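Local atomic coordinates of agmatine N-acetyltransferase (Drosophila melanogaster, PDB entry 7CIW), a protein that probably transfers acyl groups from coenzyme A thioesters to amines, and is here bound to coenzyme A and N-acetylagmatine, the acetylated form of agmatine. Residues G139-G144 / V175-Y180; V164-T167 / A171-L174. The protein carries 1 engineered substitution. All coordinates share one frame; numbering follows the deposited sequence.

Contact 1: residues G139-G144 / V175-Y180; sequences GRNLGG and VQRLGY. With COA (coenzyme A), chain B.
Arg177 and Asn141 meet beside the pyrophosphate of coenzyme A. Their side chains run past one another, pointing opposite ways, and the amide and guanidinium planes are turned 58° apart. NH2 of Arg177 donates to OD1 of Asn141 over 3.0 Å. The bond is nearly straight, with an N-H...O angle of 166°. It lies in the carbonyl plane, on a lone pair of OD1, and also close to the guanidinium plane. Asn141 reaches the arginine because its CG stands anti to the backbone N (chi1 -166°). A kink at the third torsion of Arg177 swings its flat group toward both the amide and the phosphate. Arg177 NH2 also donates to O1A of coenzyme A at 2.8 Å, and NH1 donates to the same oxygen. A water accepts from NE of Arg177 and donates to OD1 of Asn141. Partners along its edge thus fix the rotation of the guanidinium. With an alanine in place of Asn141, Arg177 NH2 and the bridging water would probably lose this acceptor, and the guanidinium would be held less firmly against the phosphate.

The turn before helix 142-156 and the first turn of that helix hold the pyrophosphate with backbone N-H groups. Gly139 N donates to O4A of coenzyme A at 2.9 Å, Asn141 N donates to O2A, and Gly143 N makes a weak bond to O5A. A CB on Gly139 or Gly143 would clash with the cofactor. This is the pyrophosphate-binding loop of the GNAT fold.

Farther along, CD1 of Leu178 packs on CA of Gly144 at 4.1 Å. Gly179 closes helix 169-177 in a Schellman motif. Leu178 also touches Met147 and Glu148 of helix 142-156, while Tyr180 packs on strands 161-166 and 208-215.

Contact 2: residues V164-T167 / A171-L174; sequences VDCT and AARL. Engineered in segment 171-174: Ala171 (natural residue Ser). With COA (coenzyme A), chain B; G0R (N-(4-carbamimidamidobutyl)ethanamide), chain C.
The acetyl-transfer site of this GNAT enzyme is bordered by the end of strand 161-166 and the first turns of helix 169-177, which meet at Cys166. Its CB points toward the helix and lies 3.6 Å from the backbone N of Ala172. The methyl CB of Ala172 comes alongside at 4.0 Å from Cys166 CB. SG of Cys166 turns toward Ala171, with SG anti to the carbonyl carbon (chi1 -64°). There Cys166 SG rests 3.6 Å from C of Ala171, and the Ala171 methyl touches it too. No hydrogen bond joins the two segments, and the contact is apolar and buried.

Ala171 is an engineered substitution for the natural serine. Its CB lies 3.4 Å from S1P of coenzyme A, so this methyl borders the thiol as well as the cysteine. The thiol end of the cofactor also runs past Thr167, whose OG1 is 3.5 Å from C2P of coenzyme A. That hydroxyl is hydrogen-bonded to Glu34.

The acetylated product lies against the strand. N4 of N-(4-carbamimidamidobutyl)ethanamide makes a weak bond to the carbonyl O of Asp165 at 3.1 Å. The methyl C1 of the same ligand sits 3.7 Å from CG2 of Val164, and CG2 of Thr167 touches its C5. Asp165 OD1 is held by Thr211 of strand 208-215.

Cys166 is the centre of an inverse gamma turn, closed by a weak bond from Thr167 N to Asp165 O. The same carbonyl thus meets both the turn and the product amide. Neighbouring parallel strand 125-133 binds coenzyme A through Leu131 O and Val133 N. Thiol and acetylated amine meet at the end of strand 161-166, as in GNAT acetyltransferases.

Both contacts use helix 169-177 and both touch coenzyme A, but at different places along it, the pyrophosphate in the middle and the thiol at one end. Contact 1 is partly buried and mainly polar, with one apolar touch of Leu178 on Gly144. It binds the pyrophosphate with backbone N-H groups and an exposed arginine. Contact 2 is buried and apolar, and lies by the thiol and the acetylated product. Along the chain it is nested inside the loop closed by contact 1. The two also touch directly. Leu174 packs on Gly143 and Gly144. Val175 meets Cys166, and Tyr180 meets Val164. The helix thus joins the phosphate loop and the start of helix 142-156 to strand 161-166.

Contact 1: residues G139-G144 / V175-Y180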
ATOM      1  N   GLY A 139       4.828  16.590   3.735  1.00 20.37           N
ATOM      2  CA  GLY A 139       4.066  17.774   4.084  1.00 22.99           C
ATOM      3  C   GLY A 139       3.739  18.677   2.918  1.00 27.44           C
ATOM      4  O   GLY A 139       3.298  19.815   3.134  1.00 24.97           O
ATOM      5  N   ARG A 140       3.942  18.207   1.688  1.00 25.95           N
ATOM      6  CA  ARG A 140       3.641  18.969   0.484  1.00 24.48           C
ATOM      7  C   ARG A 140       2.551  18.294  -0.342  1.00 24.94           C
ATOM      8  O   ARG A 140       2.447  18.546  -1.547  1.00 27.08           O
ATOM      9  CB  ARG A 140       4.897  19.172  -0.367  1.00 26.50           C
ATOM     10  CG  ARG A 140       6.177  19.480   0.408  1.00 31.53           C
ATOM     11  CD  ARG A 140       6.001  20.647   1.367  1.00 39.05           C
ATOM     12  NE  ARG A 140       6.549  21.896   0.844  1.00 49.41           N
ATOM     13  CZ  ARG A 140       6.337  23.086   1.395  1.00 48.72           C
ATOM     14  NH1 ARG A 140       5.588  23.187   2.486  1.00 47.75           N
ATOM     15  NH2 ARG A 140       6.871  24.175   0.858  1.00 53.93           N
ATOM     16  N   ASN A 141       1.764  17.419   0.289  1.00 24.96           N
ATOM     17  CA  ASN A 141       0.644  16.711  -0.344  1.00 26.32           C
ATOM     18  C   ASN A 141       1.080  15.896  -1.567  1.00 24.88           C
ATOM     19  O   ASN A 141       0.298  15.676  -2.493  1.00 26.05           O
ATOM     20  CB  ASN A 141      -0.489  17.675  -0.713  1.00 31.67           C
ATOM     21  CG  ASN A 141      -1.785  16.955  -1.045  1.00 30.30           C
ATOM     22  OD1 ASN A 141      -2.314  16.190  -0.235  1.00 33.89           O
ATOM     23  ND2 ASN A 141      -2.291  17.184  -2.250  1.00 33.76           N
ATOM     24  N   LEU A 142       2.325  15.420  -1.600  1.00 21.70           N
ATOM     25  CA  LEU A 142       2.689  14.486  -2.665  1.00 20.65           C
ATOM     26  C   LEU A 142       1.957  13.159  -2.501  1.00 17.55           C
ATOM     27  O   LEU A 142       1.567  12.525  -3.492  1.00 17.68           O
ATOM     28  CB  LEU A 142       4.197  14.256  -2.685  1.00 18.58           C
ATOM     29  CG  LEU A 142       5.076  15.424  -3.128  1.00 23.12           C
ATOM     30  CD1 LEU A 142       6.475  14.915  -3.432  1.00 22.19           C
ATOM     31  CD2 LEU A 142       4.468  16.114  -4.328  1.00 27.87           C
ATOM     32  N   GLY A 143       1.768  12.712  -1.264  1.00 16.94           N
ATOM     33  CA  GLY A 143       0.994  11.498  -1.056  1.00 17.95           C
ATOM     34  C   GLY A 143      -0.412  11.637  -1.604  1.00 15.47           C
ATOM     35  O   GLY A 143      -0.902  10.772  -2.331  1.00 15.46           O
ATOM     36  N   GLY A 144      -1.068  12.755  -1.291  1.00 17.93           N
ATOM     37  CA  GLY A 144      -2.418  12.963  -1.785  1.00 15.82           C
ATOM     38  C   GLY A 144      -2.476  13.061  -3.296  1.00 16.02           C
ATOM     39  O   GLY A 144      -3.409  12.556  -3.924  1.00 15.55           O
ATOM     40  N   VAL A 175      -5.743  10.152   3.911  1.00 14.07           N
ATOM     41  CA  VAL A 175      -6.889   9.722   3.122  1.00 13.27           C
ATOM     42  C   VAL A 175      -8.176  10.249   3.724  1.00 14.89           C
ATOM     43  O   VAL A 175      -9.157  10.441   3.010  1.00 15.14           O
ATOM     44  CB  VAL A 175      -6.921   8.190   2.949  1.00 15.81           C
ATOM     45  CG1 VAL A 175      -5.693   7.739   2.188  1.00 14.49           C
ATOM     46  CG2 VAL A 175      -6.989   7.484   4.285  1.00 14.38           C
ATOM     47  N   GLN A 176      -8.191  10.521   5.029  1.00 15.86           N
ATOM     48  CA  GLN A 176      -9.314  11.253   5.610  1.00 17.41           C
ATOM     49  C   GLN A 176      -9.489  12.604   4.929  1.00 17.77           C
ATOM     50  O   GLN A 176     -10.608  13.017   4.602  1.00 18.60           O
ATOM     51  CB  GLN A 176      -9.084  11.457   7.101  1.00 20.67           C
ATOM     52  CG  GLN A 176      -9.320  10.251   7.950  1.00 20.33           C
ATOM     53  CD  GLN A 176      -9.141  10.579   9.410  1.00 22.99           C
ATOM     54  OE1 GLN A 176      -8.221  11.316   9.785  1.00 23.91           O
ATOM     55  NE2 GLN A 176     -10.035  10.066  10.244  1.00 25.45           N
ATOM     56  N   ARG A 177      -8.384  13.324   4.749  1.00 19.24           N
ATOM     57  CA  ARG A 177      -8.426  14.610   4.067  1.00 20.94           C
ATOM     58  C   ARG A 177      -8.919  14.462   2.634  1.00 21.47           C
ATOM     59  O   ARG A 177      -9.571  15.368   2.102  1.00 24.84           O
ATOM     60  CB  ARG A 177      -7.028  15.242   4.126  1.00 23.41           C
ATOM     61  CG  ARG A 177      -6.642  16.162   2.998  1.00 30.99           C
ATOM     62  CD  ARG A 177      -5.407  16.949   3.396  1.00 29.03           C
ATOM     63  NE  ARG A 177      -4.182  16.473   2.749  1.00 34.63           N
ATOM     64  CZ  ARG A 177      -3.118  15.994   3.393  1.00 33.97           C
ATOM     65  NH1 ARG A 177      -3.108  15.905   4.718  1.00 30.90           N
ATOM     66  NH2 ARG A 177      -2.052  15.605   2.707  1.00 36.96           N
ATOM     67  N   LEU A 178      -8.641  13.322   1.999  1.00 17.40           N
ATOM     68  CA  LEU A 178      -9.135  13.052   0.657  1.00 18.03           C
ATOM     69  C   LEU A 178     -10.600  12.622   0.629  1.00 19.29           C
ATOM     70  O   LEU A 178     -11.166  12.485  -0.462  1.00 20.39           O
ATOM     71  CB  LEU A 178      -8.268  11.968   0.007  1.00 16.97           C
ATOM     72  CG  LEU A 178      -6.839  12.424  -0.276  1.00 19.89           C
ATOM     73  CD1 LEU A 178      -6.012  11.282  -0.862  1.00 18.54           C
ATOM     74  CD2 LEU A 178      -6.827  13.635  -1.216  1.00 23.53           C
ATOM     75  N   GLY A 179     -11.227  12.413   1.783  1.00 18.54           N
ATOM     76  CA  GLY A 179     -12.614  11.997   1.816  1.00 17.79           C
ATOM     77  C   GLY A 179     -12.851  10.505   1.788  1.00 18.39           C
ATOM     78  O   GLY A 179     -13.975  10.076   1.499  1.00 20.82           O
ATOM     79  N   TYR A 180     -11.834   9.695   2.063  1.00 17.41           N
ATOM     80  CA  TYR A 180     -12.058   8.265   2.197  1.00 15.45           C
ATOM     81  C   TYR A 180     -12.822   7.984   3.487  1.00 16.73           C
ATOM     82  O   TYR A 180     -12.826   8.794   4.422  1.00 18.53           O
ATOM     83  CB  TYR A 180     -10.734   7.503   2.237  1.00 13.99           C
ATOM     84  CG  TYR A 180      -9.987   7.318   0.933  1.00 14.60           C
ATOM     85  CD1 TYR A 180      -9.633   8.401   0.144  1.00 13.24           C
ATOM     86  CD2 TYR A 180      -9.589   6.046   0.528  1.00 14.04           C
ATOM     87  CE1 TYR A 180      -8.925   8.218  -1.044  1.00 16.33           C
ATOM     88  CE2 TYR A 180      -8.875   5.862  -0.646  1.00 15.97           C
ATOM     89  CZ  TYR A 180      -8.553   6.945  -1.419  1.00 18.29           C
ATOM     90  OH  TYR A 180      -7.851   6.752  -2.588  1.00 17.56           O
TER
HETATM   91  N1A COA B 301       6.400  11.389  10.179  1.00 25.29           N
HETATM   92  C2A COA B 301       6.131  12.556  10.828  1.00 23.60           C
HETATM   93  N3A COA B 301       5.275  13.479  10.275  1.00 25.01           N
HETATM   94  C4A COA B 301       4.696  13.241   9.087  1.00 21.94           C
HETATM   95  C5A COA B 301       4.968  12.093   8.449  1.00 23.63           C
HETATM   96  C6A COA B 301       5.823  11.167   9.011  1.00 25.19           C
HETATM   97  N6A COA B 301       6.411   9.799   8.701  1.00 22.72           N
HETATM   98  N7A COA B 301       4.283  12.058   7.279  1.00 20.88           N
HETATM   99  C8A COA B 301       3.579  13.194   7.178  1.00 21.59           C
HETATM  100  N9A COA B 301       3.826  13.908   8.286  1.00 21.46           N
HETATM  101  C1B COA B 301       3.453  15.122   8.721  1.00 20.79           C
HETATM  102  C2B COA B 301       3.945  16.140   7.663  1.00 21.80           C
HETATM  103  O2B COA B 301       5.364  16.516   7.866  1.00 23.79           O
HETATM  104  C3B COA B 301       3.078  17.171   7.727  1.00 21.57           C
HETATM  105  O3B COA B 301       3.230  18.023   8.894  1.00 22.77           O
HETATM  106  P3B COA B 301       4.149  19.410   8.910  1.00 22.31           P
HETATM  107  O7A COA B 301       4.157  20.052   7.536  1.00 23.51           O
HETATM  108  O8A COA B 301       3.633  20.355  10.000  1.00 19.95           O
HETATM  109  O9A COA B 301       5.553  18.952   9.275  1.00 25.52           O
HETATM  110  C4B COA B 301       1.640  16.447   8.006  1.00 20.36           C
HETATM  111  O4B COA B 301       1.898  15.298   8.618  1.00 23.36           O
HETATM  112  C5B COA B 301       0.847  16.256   6.736  1.00 21.70           C
HETATM  113  O5B COA B 301       1.743  15.792   5.735  1.00 22.22           O
HETATM  114  P1A COA B 301       1.173  14.995   4.374  1.00 22.80           P
HETATM  115  O1A COA B 301      -0.275  14.517   4.515  1.00 23.12           O
HETATM  116  O2A COA B 301       1.394  15.876   3.154  1.00 27.60           O
HETATM  117  O3A COA B 301       2.109  13.651   4.294  1.00 20.27           O
HETATM  118  P2A COA B 301       2.923  13.087   2.984  1.00 19.51           P
HETATM  119  O4A COA B 301       4.050  14.013   2.635  1.00 19.04           O
HETATM  120  O5A COA B 301       1.955  12.851   1.847  1.00 19.11           O
HETATM  121  O6A COA B 301       3.522  11.682   3.597  1.00 18.44           O
HETATM  122  CBP COA B 301       3.327   9.398   3.926  1.00 16.63           C
HETATM  123  CCP COA B 301       2.629  10.726   4.066  1.00 17.85           C
HETATM  124  CDP COA B 301       3.425   9.075   2.396  1.00 16.59           C
HETATM  125  CEP COA B 301       2.520   8.302   4.638  1.00 17.22           C
HETATM  126  CAP COA B 301       4.697   9.510   4.591  1.00 17.57           C
HETATM  127  OAP COA B 301       4.512   9.658   5.978  1.00 19.46           O
HETATM  128  C9P COA B 301       5.606   8.286   4.367  1.00 17.36           C
HETATM  129  O9P COA B 301       6.187   8.091   3.343  1.00 15.30           O
HETATM  130  N8P COA B 301       5.785   7.364   5.471  1.00 17.44           N
HETATM  131  C7P COA B 301       6.684   6.199   5.373  1.00 16.89           C
HETATM  132  C6P COA B 301       6.089   4.965   4.569  1.00 14.99           C
HETATM  133  C5P COA B 301       4.708   4.717   5.122  1.00 16.66           C
HETATM  134  O5P COA B 301       4.510   4.536   6.295  1.00 16.22           O
HETATM  135  N4P COA B 301       3.607   4.706   4.116  1.00 15.21           N
HETATM  136  C3P COA B 301       2.201   4.536   4.445  1.00 18.72           C
HETATM  137  C2P COA B 301       1.870   3.142   4.981  1.00 19.13           C
HETATM  138  S1P COA B 301       0.054   3.221   5.042  1.00 17.41           S
HETATM  139  O   HOH W   1      -4.988  16.718   0.181  1.00 37.07           O

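Contact 2: residues V164-T167 / A171-L174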
ATOM      1  N   VAL A 164      -7.398   0.930   0.722  1.00 11.19           N
ATOM      2  CA  VAL A 164      -6.019   1.095   1.176  1.00 11.30           C
ATOM      3  C   VAL A 164      -5.926   0.736   2.659  1.00 13.96           C
ATOM      4  O   VAL A 164      -6.785   1.139   3.452  1.00 14.57           O
ATOM      5  CB  VAL A 164      -5.521   2.531   0.889  1.00 11.75           C
ATOM      6  CG1 VAL A 164      -6.427   3.585   1.574  1.00 12.89           C
ATOM      7  CG2 VAL A 164      -4.058   2.704   1.309  1.00 13.25           C
ATOM      8  N   ASP A 165      -4.923  -0.068   3.034  1.00 11.95           N
ATOM      9  CA  ASP A 165      -4.684  -0.414   4.438  1.00 12.17           C
ATOM     10  C   ASP A 165      -3.688   0.581   5.015  1.00 13.84           C
ATOM     11  O   ASP A 165      -2.480   0.449   4.821  1.00 14.42           O
ATOM     12  CB  ASP A 165      -4.141  -1.835   4.584  1.00 12.27           C
ATOM     13  CG  ASP A 165      -5.064  -2.890   4.003  1.00 16.11           C
ATOM     14  OD1 ASP A 165      -6.299  -2.735   4.110  1.00 16.67           O
ATOM     15  OD2 ASP A 165      -4.547  -3.885   3.448  1.00 17.38           O
ATOM     16  N   CYS A 166      -4.184   1.557   5.767  1.00 13.48           N
ATOM     17  CA  CYS A 166      -3.310   2.549   6.383  1.00 14.18           C
ATOM     18  C   CYS A 166      -2.715   1.963   7.655  1.00 11.78           C
ATOM     19  O   CYS A 166      -3.278   2.051   8.750  1.00 15.14           O
ATOM     20  CB  CYS A 166      -4.071   3.840   6.647  1.00 11.70           C
ATOM     21  SG  CYS A 166      -4.638   4.657   5.130  1.00 15.58           S
ATOM     22  N   THR A 167      -1.569   1.313   7.490  1.00 13.33           N
ATOM     23  CA  THR A 167      -0.802   0.830   8.624  1.00 12.39           C
ATOM     24  C   THR A 167      -0.188   1.980   9.414  1.00 14.74           C
ATOM     25  O   THR A 167       0.156   1.802  10.587  1.00 14.89           O
ATOM     26  CB  THR A 167       0.280  -0.123   8.119  1.00 11.77           C
ATOM     27  OG1 THR A 167       1.112   0.573   7.188  1.00 13.39           O
ATOM     28  CG2 THR A 167      -0.359  -1.309   7.401  1.00 13.06           C
ATOM     29  N   ALA A 171      -0.801   8.098   6.975  1.00 13.86           N
ATOM     30  CA  ALA A 171      -1.563   7.762   5.781  1.00 12.22           C
ATOM     31  C   ALA A 171      -3.056   7.807   6.069  1.00 13.13           C
ATOM     32  O   ALA A 171      -3.838   8.269   5.234  1.00 14.05           O
ATOM     33  CB  ALA A 171      -1.146   6.391   5.254  1.00 15.48           C
ATOM     34  N   ALA A 172      -3.470   7.339   7.251  1.00 14.66           N
ATOM     35  CA  ALA A 172      -4.878   7.458   7.622  1.00 13.07           C
ATOM     36  C   ALA A 172      -5.332   8.913   7.576  1.00 13.69           C
ATOM     37  O   ALA A 172      -6.379   9.229   7.000  1.00 15.04           O
ATOM     38  CB  ALA A 172      -5.114   6.855   9.006  1.00 14.51           C
ATOM     39  N   ARG A 173      -4.540   9.819   8.160  1.00 16.74           N
ATOM     40  CA  ARG A 173      -4.910  11.233   8.157  1.00 16.92           C
ATOM     41  C   ARG A 173      -4.952  11.797   6.741  1.00 16.98           C
ATOM     42  O   ARG A 173      -5.805  12.639   6.422  1.00 17.55           O
ATOM     43  CB  ARG A 173      -3.934  12.024   9.023  1.00 16.72           C
ATOM     44  CG  ARG A 173      -4.106  11.760  10.510  1.00 17.64           C
ATOM     45  CD  ARG A 173      -2.871  12.176  11.269  1.00 18.56           C
ATOM     46  NE  ARG A 173      -2.883  11.641  12.626  1.00 19.73           N
ATOM     47  CZ  ARG A 173      -1.875  11.774  13.480  1.00 20.21           C
ATOM     48  NH1 ARG A 173      -0.777  12.437  13.125  1.00 22.70           N
ATOM     49  NH2 ARG A 173      -1.966  11.248  14.691  1.00 25.40           N
ATOM     50  N   LEU A 174      -4.031  11.358   5.883  1.00 14.12           N
ATOM     51  CA  LEU A 174      -4.034  11.810   4.494  1.00 16.16           C
ATOM     52  C   LEU A 174      -5.327  11.415   3.782  1.00 16.05           C
ATOM     53  O   LEU A 174      -5.959  12.246   3.115  1.00 17.59           O
ATOM     54  CB  LEU A 174      -2.815  11.241   3.762  1.00 21.12           C
ATOM     55  CG  LEU A 174      -2.925  11.284   2.241  1.00 21.25           C
ATOM     56  CD1 LEU A 174      -2.934  12.737   1.794  1.00 27.12           C
ATOM     57  CD2 LEU A 174      -1.803  10.524   1.564  1.00 24.16           C
TER
HETATM   58  N1A COA B 301       6.400  11.389  10.179  1.00 25.29           N
HETATM   59  C2A COA B 301       6.131  12.556  10.828  1.00 23.60           C
HETATM   60  N3A COA B 301       5.275  13.479  10.275  1.00 25.01           N
HETATM   61  C4A COA B 301       4.696  13.241   9.087  1.00 21.94           C
HETATM   62  C5A COA B 301       4.968  12.093   8.449  1.00 23.63           C
HETATM   63  C6A COA B 301       5.823  11.167   9.011  1.00 25.19           C
HETATM   64  N6A COA B 301       6.411   9.799   8.701  1.00 22.72           N
HETATM   65  N7A COA B 301       4.283  12.058   7.279  1.00 20.88           N
HETATM   66  C8A COA B 301       3.579  13.194   7.178  1.00 21.59           C
HETATM   67  N9A COA B 301       3.826  13.908   8.286  1.00 21.46           N
HETATM   68  C1B COA B 301       3.453  15.122   8.721  1.00 20.79           C
HETATM   69  C2B COA B 301       3.945  16.140   7.663  1.00 21.80           C
HETATM   70  O2B COA B 301       5.364  16.516   7.866  1.00 23.79           O
HETATM   71  C3B COA B 301       3.078  17.171   7.727  1.00 21.57           C
HETATM   72  O3B COA B 301       3.230  18.023   8.894  1.00 22.77           O
HETATM   73  P3B COA B 301       4.149  19.410   8.910  1.00 22.31           P
HETATM   74  O7A COA B 301       4.157  20.052   7.536  1.00 23.51           O
HETATM   75  O8A COA B 301       3.633  20.355  10.000  1.00 19.95           O
HETATM   76  O9A COA B 301       5.553  18.952   9.275  1.00 25.52           O
HETATM   77  C4B COA B 301       1.640  16.447   8.006  1.00 20.36           C
HETATM   78  O4B COA B 301       1.898  15.298   8.618  1.00 23.36           O
HETATM   79  C5B COA B 301       0.847  16.256   6.736  1.00 21.70           C
HETATM   80  O5B COA B 301       1.743  15.792   5.735  1.00 22.22           O
HETATM   81  P1A COA B 301       1.173  14.995   4.374  1.00 22.80           P
HETATM   82  O1A COA B 301      -0.275  14.517   4.515  1.00 23.12           O
HETATM   83  O2A COA B 301       1.394  15.876   3.154  1.00 27.60           O
HETATM   84  O3A COA B 301       2.109  13.651   4.294  1.00 20.27           O
HETATM   85  P2A COA B 301       2.923  13.087   2.984  1.00 19.51           P
HETATM   86  O4A COA B 301       4.050  14.013   2.635  1.00 19.04           O
HETATM   87  O5A COA B 301       1.955  12.851   1.847  1.00 19.11           O
HETATM   88  O6A COA B 301       3.522  11.682   3.597  1.00 18.44           O
HETATM   89  CBP COA B 301       3.327   9.398   3.926  1.00 16.63           C
HETATM   90  CCP COA B 301       2.629  10.726   4.066  1.00 17.85           C
HETATM   91  CDP COA B 301       3.425   9.075   2.396  1.00 16.59           C
HETATM   92  CEP COA B 301       2.520   8.302   4.638  1.00 17.22           C
HETATM   93  CAP COA B 301       4.697   9.510   4.591  1.00 17.57           C
HETATM   94  OAP COA B 301       4.512   9.658   5.978  1.00 19.46           O
HETATM   95  C9P COA B 301       5.606   8.286   4.367  1.00 17.36           C
HETATM   96  O9P COA B 301       6.187   8.091   3.343  1.00 15.30           O
HETATM   97  N8P COA B 301       5.785   7.364   5.471  1.00 17.44           N
HETATM   98  C7P COA B 301       6.684   6.199   5.373  1.00 16.89           C
HETATM   99  C6P COA B 301       6.089   4.965   4.569  1.00 14.99           C
HETATM  100  C5P COA B 301       4.708   4.717   5.122  1.00 16.66           C
HETATM  101  O5P COA B 301       4.510   4.536   6.295  1.00 16.22           O
HETATM  102  N4P COA B 301       3.607   4.706   4.116  1.00 15.21           N
HETATM  103  C3P COA B 301       2.201   4.536   4.445  1.00 18.72           C
HETATM  104  C2P COA B 301       1.870   3.142   4.981  1.00 19.13           C
HETATM  105  S1P COA B 301       0.054   3.221   5.042  1.00 17.41           S
HETATM  106  C10 G0R C 302       4.717  -4.663   2.401  1.00 18.54           C
HETATM  107  N12 G0R C 302       5.765  -4.699   3.413  1.00 19.86           N
HETATM  108  C1  G0R C 302      -0.414   2.030   1.389  1.00 14.72           C
HETATM  109  C2  G0R C 302       0.567   1.209   2.223  1.00 13.75           C
HETATM  110  C5  G0R C 302       0.961  -0.691   3.844  1.00 15.56           C
HETATM  111  C6  G0R C 302       1.207  -2.054   3.194  1.00 17.97           C
HETATM  112  C7  G0R C 302       1.978  -3.015   4.107  1.00 19.89           C
HETATM  113  C8  G0R C 302       3.461  -3.214   3.768  1.00 23.36           C
HETATM  114  N4  G0R C 302       0.065   0.120   3.036  1.00 13.38           N
HETATM  115  N9  G0R C 302       3.668  -3.991   2.566  1.00 27.87           N
HETATM  116  N11 G0R C 302       4.874  -5.406   1.176  1.00 25.82           N
HETATM  117  O3  G0R C 302       1.727   1.454   2.192  1.00 15.81           O